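PDB 4X7R: TarM from Staphylococcus aureus subsp. aureus 21178, which belongs to the GT-B clan of glycosyl transferases and holds uridine-5'-diphosphate in the cleft between its two parallel-sheet domains. Local coordinates for residues 383-386 against 387-390; 52-55 against 56-59; 406-409 against 410-413. The protein carries 1 engineered substitution. All blocks are in the same frame, centred on the assembly; numbering follows the deposited sequence.

Interaction 1: residues 383-386 against 387-390; sequences TTTP and QKCL. With UDP (uridine-5'-diphosphate), chain E.
The carbonyl oxygen of Thr-385 is gripped by two amides of the helix that follows it: both Lys-388 N and Cys-389 N reach Thr-385 O at 3.3 Å, in weak bonds. One residue on, the turn tightens, and Leu-390 N donates to Pro-386 O over 2.9 Å. The side chain of Thr-385, at the N-cap, makes no capping bond; instead it is crossed obliquely by the extended chain of Lys-388, whose CD comes 3.9 Å from Thr-385 CB. On another flank the sulfur of Cys-389 turns back to the loop. SG is trans to the carbonyl carbon, beside its own backbone N (chi1 -60°), which brings it to a close approach of 3.1 Å from Thr-383 OG1. Thr-383 OG1 itself accepts weak bonds from Thr-385 N and Thr-385 OG1.

In this C-terminal Rossmann-like domain of the GT-B fold, the loop after strand 377-381 receives the base of UDP. Thr-383 N donates to O4 of UDP at 2.9 Å in an almost straight bond (172°), while N3 of UDP donates to Thr-383 O at 2.8 Å, a two-pronged reading of the uracil by one residue's backbone. Pro-386, in the first turn of the helix, lays CG 3.5 Å from O2' of UDP. Ile-324 of strand 320-324 touches Thr-383, Pro-386 and Leu-390.

Interaction 2: residues 52-55 against 56-59; sequences KALK and KQGK. With UDP (uridine-5'-diphosphate), chain E.
Gln-57 folds its side chain back over the backbone of the last helical turn, and its CG presses on Ala-53 O at 3.2 Å. A first torsion of -74° keeps CG beside the residue's own N, and with the chain extended from there the terminal amide lies alongside that carbonyl, its OE1 on the Leu-54 side. Leu-54 offers a single methyl to both neighbours: CD2 lies 4.4 Å from Gln-57 OE1 and 4.3 Å from Lys-59 CB. Gln-57 OE1 is buried here without a polar partner in the model, whereas Ala-53 O accepts the backbone N of Gln-57.

The lysines part company. Lys-55 runs out extended to the carbonyls of Arg-62 and Thr-64. Lys-59 touches Leu-54 only near its root, then bends at chi2 (-135°) and heads away from the helix, so that NZ, which is also hydrogen-bonded to Tyr-382 OH, donates to O2 of UDP at 3.0 Å.

Gly-58, at positive phi, turns the chain out of the helix. Its N bonds to Lys-55 O at 3.0 Å, approaching from above the carbonyl plane, 67° out of it, and Lys-59 N makes a weak 3.1 Å bond to Leu-54 O. These two bonds back into the last turn form a Schellman motif, which ends helix 47-56 of the N-terminal Rossmann-like domain and starts the loop that brings Lys-59 to the nucleotide.

Interaction 3: residues 406-409 against 410-413; sequences GLSM and IEAM. With UDP (uridine-5'-diphosphate), chain E; 3YW ((2S)-2,3-dihydroxypropyl 2-acetamido-2-deoxy-alpha-D-glucopyranoside), chain F.
Ile-410 lays CG1 against Gly-406 O at 3.4 Å, on the side of helix 407-414 that is packed into the domain. The same carbonyl accepts Ile-410 N. Beyond this turn Ile-410 and Met-413 run onto Phe-431 of helix 428-431 and Ile-474 of helix 460-477, while Met-409 reaches Val-419 and Ala-421 of the next strand. The bend of Met-409 at chi3 (-85°) curls CE back to 4.0 Å from Gly-406 CA, and the glycine leaves room for that methyl.

The other flank is more open and polar. Glu-411 lies close over the first turn, its CG 3.0 Å from Leu-407 O, and from there its extended chain sends the carboxylate to the ribose of UDP. The two oxygens divide the work: OE1 accepts O2' of UDP at 2.7 Å, and OE2 accepts O3' in a very short bond. A water bridges the residues of this partly exposed side, donating to Glu-411 OE1 at 2.7 Å and to Ser-408 OG at 3.0 Å; Ser-408 OG is also bonded to Ile-324 O.

At the head of the helix the amides point to the ligands. Leu-407 N donates to O1A of UDP at 2.9 Å and Ser-408 N to O2A at 3.0 Å, so the positive end of the helix dipole probably stabilises the alpha-phosphate; Gly-406 N donates to O4 of 3YW. Glu-403, which is hydrogen-bonded to 3YW, and Glu-411, on the ribose, are the two glutamates of the E-X7-E motif known from GT-B glycosyl transferases.

All three contacts meet at UDP: interactions 1 and 2 share the base, and interaction 3 takes the ribose and alpha-phosphate. Residues 383-390 take the N3/O4 edge of the uracil, Lys-59 of interaction 2 adds a bond to O2 of the same base, and residues 406-413 extend to 3YW. Interactions 1 and 3, in one domain with centres 12 Å apart, pack directly through Leu-390 CD2 and Ala-412 CA at 3.8 Å. Interaction 2 comes from the other domain across the cleft, where Gln-57 NE2 lies 3.7 Å from Thr-384 CG2. Its nearest atoms stay about 8 Å from those of interaction 3, and the nucleotide spans the interval.

Interaction 1: residues 383-386 against 387-390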
ATOM      1  N   THR A 383       0.406 -13.805   1.992  1.00 61.96           N
ATOM      2  CA  THR A 383       1.704 -14.471   2.002  1.00 62.44           C
ATOM      3  C   THR A 383       2.850 -13.455   1.991  1.00 66.54           C
ATOM      4  O   THR A 383       2.871 -12.552   1.142  1.00 65.60           O
ATOM      5  CB  THR A 383       1.799 -15.571   0.939  1.00 70.56           C
ATOM      6  OG1 THR A 383       3.036 -16.255   1.109  1.00 76.31           O
ATOM      7  CG2 THR A 383       1.664 -15.048  -0.508  1.00 66.44           C
ATOM      8  N   THR A 384       3.788 -13.594   2.954  1.00 63.07           N
ATOM      9  CA  THR A 384       4.981 -12.746   3.069  1.00 61.55           C
ATOM     10  C   THR A 384       6.100 -13.380   2.248  1.00 65.27           C
ATOM     11  O   THR A 384       7.140 -12.746   2.042  1.00 64.92           O
ATOM     12  CB  THR A 384       5.371 -12.486   4.542  1.00 69.30           C
ATOM     13  OG1 THR A 384       5.542 -13.730   5.221  1.00 74.35           O
ATOM     14  CG2 THR A 384       4.361 -11.617   5.277  1.00 64.17           C
ATOM     15  N   THR A 385       5.866 -14.633   1.769  1.00 62.20           N
ATOM     16  CA  THR A 385       6.771 -15.423   0.923  1.00 63.09           C
ATOM     17  C   THR A 385       6.066 -15.827  -0.410  1.00 66.30           C
ATOM     18  O   THR A 385       5.846 -17.028  -0.620  1.00 66.34           O
ATOM     19  CB  THR A 385       7.281 -16.677   1.674  1.00 72.10           C
ATOM     20  OG1 THR A 385       6.163 -17.488   2.035  1.00 70.71           O
ATOM     21  CG2 THR A 385       8.117 -16.341   2.902  1.00 73.82           C
ATOM     22  N   PRO A 386       5.689 -14.876  -1.314  1.00 61.94           N
ATOM     23  CA  PRO A 386       4.998 -15.289  -2.557  1.00 61.10           C
ATOM     24  C   PRO A 386       5.837 -16.188  -3.460  1.00 66.35           C
ATOM     25  O   PRO A 386       5.280 -17.097  -4.069  1.00 67.04           O
ATOM     26  CB  PRO A 386       4.614 -13.966  -3.224  1.00 61.09           C
ATOM     27  CG  PRO A 386       5.539 -12.953  -2.655  1.00 65.05           C
ATOM     28  CD  PRO A 386       5.836 -13.405  -1.249  1.00 62.21           C
ATOM     29  N   GLN A 387       7.173 -15.984  -3.490  1.00 63.95           N
ATOM     30  CA  GLN A 387       8.132 -16.781  -4.278  1.00 64.87           C
ATOM     31  C   GLN A 387       8.078 -18.282  -3.936  1.00 71.37           C
ATOM     32  O   GLN A 387       8.223 -19.119  -4.837  1.00 71.78           O
ATOM     33  CB  GLN A 387       9.569 -16.274  -4.086  1.00 65.88           C
ATOM     34  CG  GLN A 387       9.852 -14.894  -4.656  1.00 79.05           C
ATOM     35  CD  GLN A 387      11.225 -14.370  -4.262  1.00101.46           C
ATOM     36  OE1 GLN A 387      12.154 -15.118  -3.894  1.00 90.23           O
ATOM     37  NE2 GLN A 387      11.392 -13.057  -4.353  1.00 99.50           N
ATOM     38  N   LYS A 388       7.895 -18.609  -2.632  1.00 68.75           N
ATOM     39  CA  LYS A 388       7.794 -19.989  -2.144  1.00 70.88           C
ATOM     40  C   LYS A 388       6.452 -20.581  -2.551  1.00 74.68           C
ATOM     41  O   LYS A 388       6.403 -21.750  -2.934  1.00 75.71           O
ATOM     42  CB  LYS A 388       7.994 -20.072  -0.613  1.00 74.57           C
ATOM     43  CG  LYS A 388       9.446 -19.937  -0.172  1.00 91.32           C
ATOM     44  CD  LYS A 388       9.543 -19.808   1.347  1.00106.45           C
ATOM     45  CE  LYS A 388      10.959 -19.626   1.837  1.00118.62           C
ATOM     46  NZ  LYS A 388      11.016 -19.529   3.322  1.00127.69           N
ATOM     47  N   CYS A 389       5.368 -19.765  -2.489  1.00 69.81           N
ATOM     48  CA  CYS A 389       4.020 -20.173  -2.896  1.00 70.08           C
ATOM     49  C   CYS A 389       3.995 -20.481  -4.394  1.00 71.26           C
ATOM     50  O   CYS A 389       3.303 -21.412  -4.814  1.00 72.56           O
ATOM     51  CB  CYS A 389       2.997 -19.102  -2.537  1.00 69.82           C
ATOM     52  SG  CYS A 389       2.902 -18.726  -0.769  1.00 74.66           S
ATOM     53  N   LEU A 390       4.771 -19.705  -5.187  1.00 63.33           N
ATOM     54  CA  LEU A 390       4.875 -19.848  -6.642  1.00 61.71           C
ATOM     55  C   LEU A 390       5.407 -21.210  -7.094  1.00 67.55           C
ATOM     56  O   LEU A 390       5.015 -21.699  -8.154  1.00 65.76           O
ATOM     57  CB  LEU A 390       5.680 -18.691  -7.263  1.00 59.31           C
ATOM     58  CG  LEU A 390       4.963 -17.341  -7.355  1.00 61.22           C
ATOM     59  CD1 LEU A 390       5.940 -16.229  -7.615  1.00 58.73           C
ATOM     60  CD2 LEU A 390       3.866 -17.362  -8.411  1.00 64.26           C
TER
HETATM   61  N1  UDP E 501       1.628  -9.738  -2.601  1.00 50.66           N
HETATM   62  C2  UDP E 501       2.261 -10.502  -1.638  1.00 49.51           C
HETATM   63  N3  UDP E 501       1.440 -11.353  -0.936  1.00 50.42           N
HETATM   64  C4  UDP E 501       0.078 -11.500  -1.077  1.00 52.45           C
HETATM   65  C5  UDP E 501      -0.523 -10.638  -2.062  1.00 49.12           C
HETATM   66  C6  UDP E 501       0.252  -9.803  -2.780  1.00 48.91           C
HETATM   67  O2  UDP E 501       3.463 -10.435  -1.416  1.00 48.76           O
HETATM   68  O4  UDP E 501      -0.519 -12.351  -0.391  1.00 54.49           O
HETATM   69  C1' UDP E 501       2.504  -8.954  -3.509  1.00 50.35           C
HETATM   70  C2' UDP E 501       2.893  -9.690  -4.788  1.00 51.43           C
HETATM   71  O2' UDP E 501       4.032 -10.509  -4.577  1.00 57.27           O
HETATM   72  C3' UDP E 501       3.200  -8.522  -5.726  1.00 50.74           C
HETATM   73  C4' UDP E 501       2.221  -7.446  -5.268  1.00 52.40           C
HETATM   74  O4' UDP E 501       1.818  -7.792  -3.921  1.00 52.57           O
HETATM   75  O3' UDP E 501       4.552  -8.061  -5.742  1.00 48.31           O
HETATM   76  C5' UDP E 501       1.007  -7.281  -6.146  1.00 54.21           C
HETATM   77  O5' UDP E 501       1.452  -6.605  -7.342  1.00 55.71           O
HETATM   78  PA  UDP E 501       0.549  -6.305  -8.635  1.00 51.80           P
HETATM   79  O1A UDP E 501       1.258  -5.332  -9.496  1.00 45.51           O
HETATM   80  O2A UDP E 501       0.307  -7.628  -9.379  1.00 50.78           O
HETATM   81  O3A UDP E 501      -0.816  -5.718  -8.152  1.00 50.17           O
HETATM   82  PB  UDP E 501      -1.199  -4.506  -7.173  1.00 53.58           P
HETATM   83  O1B UDP E 501      -0.214  -3.380  -7.345  1.00 52.11           O
HETATM   84  O2B UDP E 501      -1.187  -4.977  -5.714  1.00 48.81           O
HETATM   85  O3B UDP E 501      -2.576  -3.994  -7.547  1.00 57.57           O

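Interaction 2: residues 52-55 against 56-59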
ATOM      1  N   LYS A  52      10.784  -2.700  11.205  1.00 47.64           N
ATOM      2  CA  LYS A  52      11.544  -3.879  11.608  1.00 49.36           C
ATOM      3  C   LYS A  52      10.960  -5.129  10.966  1.00 55.38           C
ATOM      4  O   LYS A  52      11.719  -5.937  10.435  1.00 57.15           O
ATOM      5  CB  LYS A  52      11.551  -4.057  13.144  1.00 53.64           C
ATOM      6  CG  LYS A  52      12.351  -3.031  13.925  1.00 71.09           C
ATOM      7  CD  LYS A  52      12.352  -3.393  15.410  1.00 82.80           C
ATOM      8  CE  LYS A  52      12.706  -2.248  16.331  1.00 95.00           C
ATOM      9  NZ  LYS A  52      14.134  -1.843  16.218  1.00103.16           N
ATOM     10  N   ALA A  53       9.606  -5.276  10.987  1.00 50.96           N
ATOM     11  CA  ALA A  53       8.911  -6.428  10.407  1.00 50.75           C
ATOM     12  C   ALA A  53       9.125  -6.520   8.890  1.00 56.06           C
ATOM     13  O   ALA A  53       9.433  -7.601   8.400  1.00 57.90           O
ATOM     14  CB  ALA A  53       7.426  -6.360  10.727  1.00 50.78           C
ATOM     15  N   LEU A  54       8.987  -5.387   8.159  1.00 50.95           N
ATOM     16  CA  LEU A  54       9.173  -5.310   6.699  1.00 49.02           C
ATOM     17  C   LEU A  54      10.602  -5.646   6.308  1.00 54.58           C
ATOM     18  O   LEU A  54      10.821  -6.284   5.278  1.00 54.43           O
ATOM     19  CB  LEU A  54       8.818  -3.907   6.168  1.00 46.74           C
ATOM     20  CG  LEU A  54       7.347  -3.525   6.059  1.00 47.69           C
ATOM     21  CD1 LEU A  54       7.194  -2.035   5.821  1.00 43.78           C
ATOM     22  CD2 LEU A  54       6.642  -4.342   4.976  1.00 49.46           C
ATOM     23  N   LYS A  55      11.576  -5.221   7.135  1.00 54.54           N
ATOM     24  CA  LYS A  55      12.993  -5.513   6.891  1.00 55.80           C
ATOM     25  C   LYS A  55      13.332  -6.973   7.196  1.00 62.30           C
ATOM     26  O   LYS A  55      14.033  -7.598   6.406  1.00 63.56           O
ATOM     27  CB  LYS A  55      13.909  -4.538   7.633  1.00 57.59           C
ATOM     28  CG  LYS A  55      13.819  -3.141   7.059  1.00 54.04           C
ATOM     29  CD  LYS A  55      14.867  -2.194   7.600  1.00 48.93           C
ATOM     30  CE  LYS A  55      14.617  -0.854   6.957  1.00 44.98           C
ATOM     31  NZ  LYS A  55      15.762   0.068   7.107  1.00 50.08           N
ATOM     32  N   LYS A  56      12.786  -7.525   8.304  1.00 59.46           N
ATOM     33  CA  LYS A  56      12.977  -8.917   8.729  1.00 61.32           C
ATOM     34  C   LYS A  56      12.447  -9.876   7.664  1.00 66.00           C
ATOM     35  O   LYS A  56      13.110 -10.866   7.351  1.00 66.97           O
ATOM     36  CB  LYS A  56      12.297  -9.162  10.094  1.00 63.95           C
ATOM     37  CG  LYS A  56      12.423 -10.585  10.619  1.00 72.09           C
ATOM     38  CD  LYS A  56      12.378 -10.655  12.147  1.00 81.28           C
ATOM     39  CE  LYS A  56      13.552 -11.389  12.781  1.00 94.68           C
ATOM     40  NZ  LYS A  56      13.678 -12.799  12.318  1.00107.63           N
ATOM     41  N   GLN A  57      11.284  -9.544   7.070  1.00 62.30           N
ATOM     42  CA  GLN A  57      10.629 -10.318   6.001  1.00 61.61           C
ATOM     43  C   GLN A  57      11.408 -10.266   4.670  1.00 64.87           C
ATOM     44  O   GLN A  57      11.114 -11.044   3.755  1.00 64.63           O
ATOM     45  CB  GLN A  57       9.210  -9.769   5.765  1.00 61.91           C
ATOM     46  CG  GLN A  57       8.185 -10.130   6.844  1.00 77.14           C
ATOM     47  CD  GLN A  57       6.884  -9.362   6.711  1.00 87.80           C
ATOM     48  OE1 GLN A  57       6.616  -8.696   5.703  1.00 80.39           O
ATOM     49  NE2 GLN A  57       6.036  -9.454   7.729  1.00 78.17           N
ATOM     50  N   GLY A  58      12.345  -9.324   4.557  1.00 61.13           N
ATOM     51  CA  GLY A  58      13.119  -9.104   3.339  1.00 60.61           C
ATOM     52  C   GLY A  58      12.367  -8.333   2.257  1.00 61.88           C
ATOM     53  O   GLY A  58      12.833  -8.278   1.116  1.00 61.18           O
ATOM     54  N   LYS A  59      11.198  -7.724   2.599  1.00 56.35           N
ATOM     55  CA  LYS A  59      10.402  -6.911   1.662  1.00 53.94           C
ATOM     56  C   LYS A  59      11.113  -5.576   1.464  1.00 53.00           C
ATOM     57  O   LYS A  59      11.380  -5.155   0.339  1.00 51.73           O
ATOM     58  CB  LYS A  59       8.980  -6.647   2.193  1.00 55.65           C
ATOM     59  CG  LYS A  59       8.067  -7.861   2.148  1.00 67.27           C
ATOM     60  CD  LYS A  59       6.693  -7.518   1.592  1.00 71.39           C
ATOM     61  CE  LYS A  59       5.968  -8.789   1.201  1.00 82.22           C
ATOM     62  NZ  LYS A  59       4.639  -8.511   0.620  1.00 85.24           N
TER
HETATM   63  N1  UDP E 501       1.628  -9.738  -2.601  1.00 50.66           N
HETATM   64  C2  UDP E 501       2.261 -10.502  -1.638  1.00 49.51           C
HETATM   65  N3  UDP E 501       1.440 -11.353  -0.936  1.00 50.42           N
HETATM   66  C4  UDP E 501       0.078 -11.500  -1.077  1.00 52.45           C
HETATM   67  C5  UDP E 501      -0.523 -10.638  -2.062  1.00 49.12           C
HETATM   68  C6  UDP E 501       0.252  -9.803  -2.780  1.00 48.91           C
HETATM   69  O2  UDP E 501       3.463 -10.435  -1.416  1.00 48.76           O
HETATM   70  O4  UDP E 501      -0.519 -12.351  -0.391  1.00 54.49           O
HETATM   71  C1' UDP E 501       2.504  -8.954  -3.509  1.00 50.35           C
HETATM   72  C2' UDP E 501       2.893  -9.690  -4.788  1.00 51.43           C
HETATM   73  O2' UDP E 501       4.032 -10.509  -4.577  1.00 57.27           O
HETATM   74  C3' UDP E 501       3.200  -8.522  -5.726  1.00 50.74           C
HETATM   75  C4' UDP E 501       2.221  -7.446  -5.268  1.00 52.40           C
HETATM   76  O4' UDP E 501       1.818  -7.792  -3.921  1.00 52.57           O
HETATM   77  O3' UDP E 501       4.552  -8.061  -5.742  1.00 48.31           O
HETATM   78  C5' UDP E 501       1.007  -7.281  -6.146  1.00 54.21           C
HETATM   79  O5' UDP E 501       1.452  -6.605  -7.342  1.00 55.71           O
HETATM   80  PA  UDP E 501       0.549  -6.305  -8.635  1.00 51.80           P
HETATM   81  O1A UDP E 501       1.258  -5.332  -9.496  1.00 45.51           O
HETATM   82  O2A UDP E 501       0.307  -7.628  -9.379  1.00 50.78           O
HETATM   83  O3A UDP E 501      -0.816  -5.718  -8.152  1.00 50.17           O
HETATM   84  PB  UDP E 501      -1.199  -4.506  -7.173  1.00 53.58           P
HETATM   85  O1B UDP E 501      -0.214  -3.380  -7.345  1.00 52.11           O
HETATM   86  O2B UDP E 501      -1.187  -4.977  -5.714  1.00 48.81           O
HETATM   87  O3B UDP E 501      -2.576  -3.994  -7.547  1.00 57.57           O

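Interaction 3: residues 406-409 against 410-413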
ATOM      1  N   GLY A 406       1.424  -5.152 -13.544  1.00 37.11           N
ATOM      2  CA  GLY A 406       1.114  -6.478 -13.003  1.00 36.87           C
ATOM      3  C   GLY A 406       2.313  -7.276 -12.556  1.00 39.55           C
ATOM      4  O   GLY A 406       2.726  -8.224 -13.221  1.00 37.93           O
ATOM      5  N   LEU A 407       2.845  -6.927 -11.396  1.00 39.60           N
ATOM      6  CA  LEU A 407       4.011  -7.601 -10.849  1.00 40.40           C
ATOM      7  C   LEU A 407       3.783  -9.065 -10.519  1.00 43.74           C
ATOM      8  O   LEU A 407       4.712  -9.834 -10.688  1.00 43.75           O
ATOM      9  CB  LEU A 407       4.608  -6.843  -9.652  1.00 41.05           C
ATOM     10  CG  LEU A 407       5.197  -5.436  -9.939  1.00 44.95           C
ATOM     11  CD1 LEU A 407       5.496  -4.707  -8.622  1.00 44.49           C
ATOM     12  CD2 LEU A 407       6.476  -5.534 -10.782  1.00 43.52           C
ATOM     13  N   SER A 408       2.581  -9.460 -10.051  1.00 40.98           N
ATOM     14  CA  SER A 408       2.296 -10.867  -9.698  1.00 42.39           C
ATOM     15  C   SER A 408       2.405 -11.772 -10.915  1.00 46.03           C
ATOM     16  O   SER A 408       3.014 -12.841 -10.830  1.00 46.22           O
ATOM     17  CB  SER A 408       0.920 -11.009  -9.055  1.00 47.71           C
ATOM     18  OG  SER A 408       0.993 -10.892  -7.645  1.00 53.96           O
ATOM     19  N   MET A 409       1.866 -11.314 -12.068  1.00 42.22           N
ATOM     20  CA  MET A 409       1.967 -12.036 -13.346  1.00 41.18           C
ATOM     21  C   MET A 409       3.453 -12.157 -13.743  1.00 43.08           C
ATOM     22  O   MET A 409       3.918 -13.249 -14.057  1.00 43.13           O
ATOM     23  CB  MET A 409       1.179 -11.309 -14.443  1.00 42.59           C
ATOM     24  CG  MET A 409      -0.333 -11.401 -14.264  1.00 46.44           C
ATOM     25  SD  MET A 409      -1.213 -10.623 -15.639  1.00 49.25           S
ATOM     26  CE  MET A 409      -1.221  -8.898 -15.091  1.00 45.46           C
ATOM     27  N   ILE A 410       4.198 -11.035 -13.644  1.00 39.31           N
ATOM     28  CA  ILE A 410       5.625 -10.980 -13.959  1.00 39.76           C
ATOM     29  C   ILE A 410       6.410 -11.895 -13.014  1.00 44.92           C
ATOM     30  O   ILE A 410       7.260 -12.643 -13.476  1.00 44.13           O
ATOM     31  CB  ILE A 410       6.145  -9.519 -13.945  1.00 41.71           C
ATOM     32  CG1 ILE A 410       5.532  -8.707 -15.139  1.00 40.34           C
ATOM     33  CG2 ILE A 410       7.709  -9.493 -13.971  1.00 38.70           C
ATOM     34  CD1 ILE A 410       5.913  -7.127 -15.154  1.00 42.16           C
ATOM     35  N   GLU A 411       6.082 -11.867 -11.699  1.00 42.07           N
ATOM     36  CA  GLU A 411       6.728 -12.698 -10.665  1.00 42.46           C
ATOM     37  C   GLU A 411       6.533 -14.185 -10.963  1.00 46.67           C
ATOM     38  O   GLU A 411       7.497 -14.936 -10.900  1.00 45.99           O
ATOM     39  CB  GLU A 411       6.205 -12.357  -9.266  1.00 43.26           C
ATOM     40  CG  GLU A 411       6.719 -11.030  -8.728  1.00 47.74           C
ATOM     41  CD  GLU A 411       5.983 -10.504  -7.512  1.00 61.77           C
ATOM     42  OE1 GLU A 411       5.310 -11.309  -6.826  1.00 52.33           O
ATOM     43  OE2 GLU A 411       6.054  -9.279  -7.260  1.00 52.71           O
ATOM     44  N   ALA A 412       5.310 -14.586 -11.356  1.00 44.15           N
ATOM     45  CA  ALA A 412       4.976 -15.968 -11.716  1.00 45.40           C
ATOM     46  C   ALA A 412       5.809 -16.430 -12.902  1.00 50.28           C
ATOM     47  O   ALA A 412       6.331 -17.542 -12.891  1.00 52.49           O
ATOM     48  CB  ALA A 412       3.495 -16.078 -12.046  1.00 45.82           C
ATOM     49  N   MET A 413       5.972 -15.559 -13.903  1.00 45.28           N
ATOM     50  CA  MET A 413       6.763 -15.845 -15.101  1.00 44.01           C
ATOM     51  C   MET A 413       8.239 -16.024 -14.756  1.00 49.80           C
ATOM     52  O   MET A 413       8.887 -16.928 -15.302  1.00 50.67           O
ATOM     53  CB  MET A 413       6.539 -14.772 -16.162  1.00 44.00           C
ATOM     54  CG  MET A 413       5.163 -14.884 -16.796  1.00 46.19           C
ATOM     55  SD  MET A 413       4.766 -13.569 -17.952  1.00 46.51           S
ATOM     56  CE  MET A 413       5.842 -13.979 -19.297  1.00 41.26           C
TER
HETATM   57  N1  UDP E 501       1.628  -9.738  -2.601  1.00 50.66           N
HETATM   58  C2  UDP E 501       2.261 -10.502  -1.638  1.00 49.51           C
HETATM   59  N3  UDP E 501       1.440 -11.353  -0.936  1.00 50.42           N
HETATM   60  C4  UDP E 501       0.078 -11.500  -1.077  1.00 52.45           C
HETATM   61  C5  UDP E 501      -0.523 -10.638  -2.062  1.00 49.12           C
HETATM   62  C6  UDP E 501       0.252  -9.803  -2.780  1.00 48.91           C
HETATM   63  O2  UDP E 501       3.463 -10.435  -1.416  1.00 48.76           O
HETATM   64  O4  UDP E 501      -0.519 -12.351  -0.391  1.00 54.49           O
HETATM   65  C1' UDP E 501       2.504  -8.954  -3.509  1.00 50.35           C
HETATM   66  C2' UDP E 501       2.893  -9.690  -4.788  1.00 51.43           C
HETATM   67  O2' UDP E 501       4.032 -10.509  -4.577  1.00 57.27           O
HETATM   68  C3' UDP E 501       3.200  -8.522  -5.726  1.00 50.74           C
HETATM   69  C4' UDP E 501       2.221  -7.446  -5.268  1.00 52.40           C
HETATM   70  O4' UDP E 501       1.818  -7.792  -3.921  1.00 52.57           O
HETATM   71  O3' UDP E 501       4.552  -8.061  -5.742  1.00 48.31           O
HETATM   72  C5' UDP E 501       1.007  -7.281  -6.146  1.00 54.21           C
HETATM   73  O5' UDP E 501       1.452  -6.605  -7.342  1.00 55.71           O
HETATM   74  PA  UDP E 501       0.549  -6.305  -8.635  1.00 51.80           P
HETATM   75  O1A UDP E 501       1.258  -5.332  -9.496  1.00 45.51           O
HETATM   76  O2A UDP E 501       0.307  -7.628  -9.379  1.00 50.78           O
HETATM   77  O3A UDP E 501      -0.816  -5.718  -8.152  1.00 50.17           O
HETATM   78  PB  UDP E 501      -1.199  -4.506  -7.173  1.00 53.58           P
HETATM   79  O1B UDP E 501      -0.214  -3.380  -7.345  1.00 52.11           O
HETATM   80  O2B UDP E 501      -1.187  -4.977  -5.714  1.00 48.81           O
HETATM   81  O3B UDP E 501      -2.576  -3.994  -7.547  1.00 57.57           O
HETATM   82  O3A 3YW F 503      -3.627   2.464  -6.231  0.75 57.69           O
HETATM   83  C4A 3YW F 503      -0.767   0.114  -6.816  0.75 53.29           C
HETATM   84  C5A 3YW F 503      -2.192   0.588  -6.670  0.75 54.48           C
HETATM   85  O5  3YW F 503       1.263  -0.631  -9.003  0.75 49.54           O
HETATM   86  C6A 3YW F 503      -2.278   2.078  -6.447  0.75 55.48           C
HETATM   87  C5  3YW F 503       1.970  -1.821  -9.378  0.75 42.66           C
HETATM   88  C6  3YW F 503       3.441  -1.501  -9.260  0.75 38.95           C
HETATM   89  C4  3YW F 503       1.517  -2.235 -10.776  0.75 41.85           C
HETATM   90  O6  3YW F 503       3.817  -0.414 -10.092  0.75 36.01           O
HETATM   91  C3  3YW F 503       0.049  -2.644 -10.701  0.75 44.50           C
HETATM   92  O4  3YW F 503       2.282  -3.346 -11.231  0.75 37.23           O
HETATM   93  O3  3YW F 503      -0.458  -3.021 -11.981  0.75 39.03           O
HETATM   94  O7  3YW F 503      -3.292  -1.005 -11.226  0.75 55.73           O
HETATM   95  C7  3YW F 503      -3.236  -1.820 -10.310  0.75 54.03           C
HETATM   96  C8  3YW F 503      -4.441  -2.584  -9.851  0.75 53.39           C
HETATM   97  N2  3YW F 503      -2.097  -2.086  -9.669  0.75 51.74           N
HETATM   98  C2  3YW F 503      -0.809  -1.545 -10.074  0.75 48.39           C
HETATM   99  C1  3YW F 503      -0.153  -0.763  -8.922  0.75 51.40           C
HETATM  100  O1  3YW F 503      -0.627  -1.048  -7.636  0.75 51.03           O
HETATM  101  O2  3YW F 503      -2.798  -0.100  -5.576  0.75 55.13           O
HETATM  102  O   HOH W   1       3.093 -12.776  -6.776  1.00 48.41           O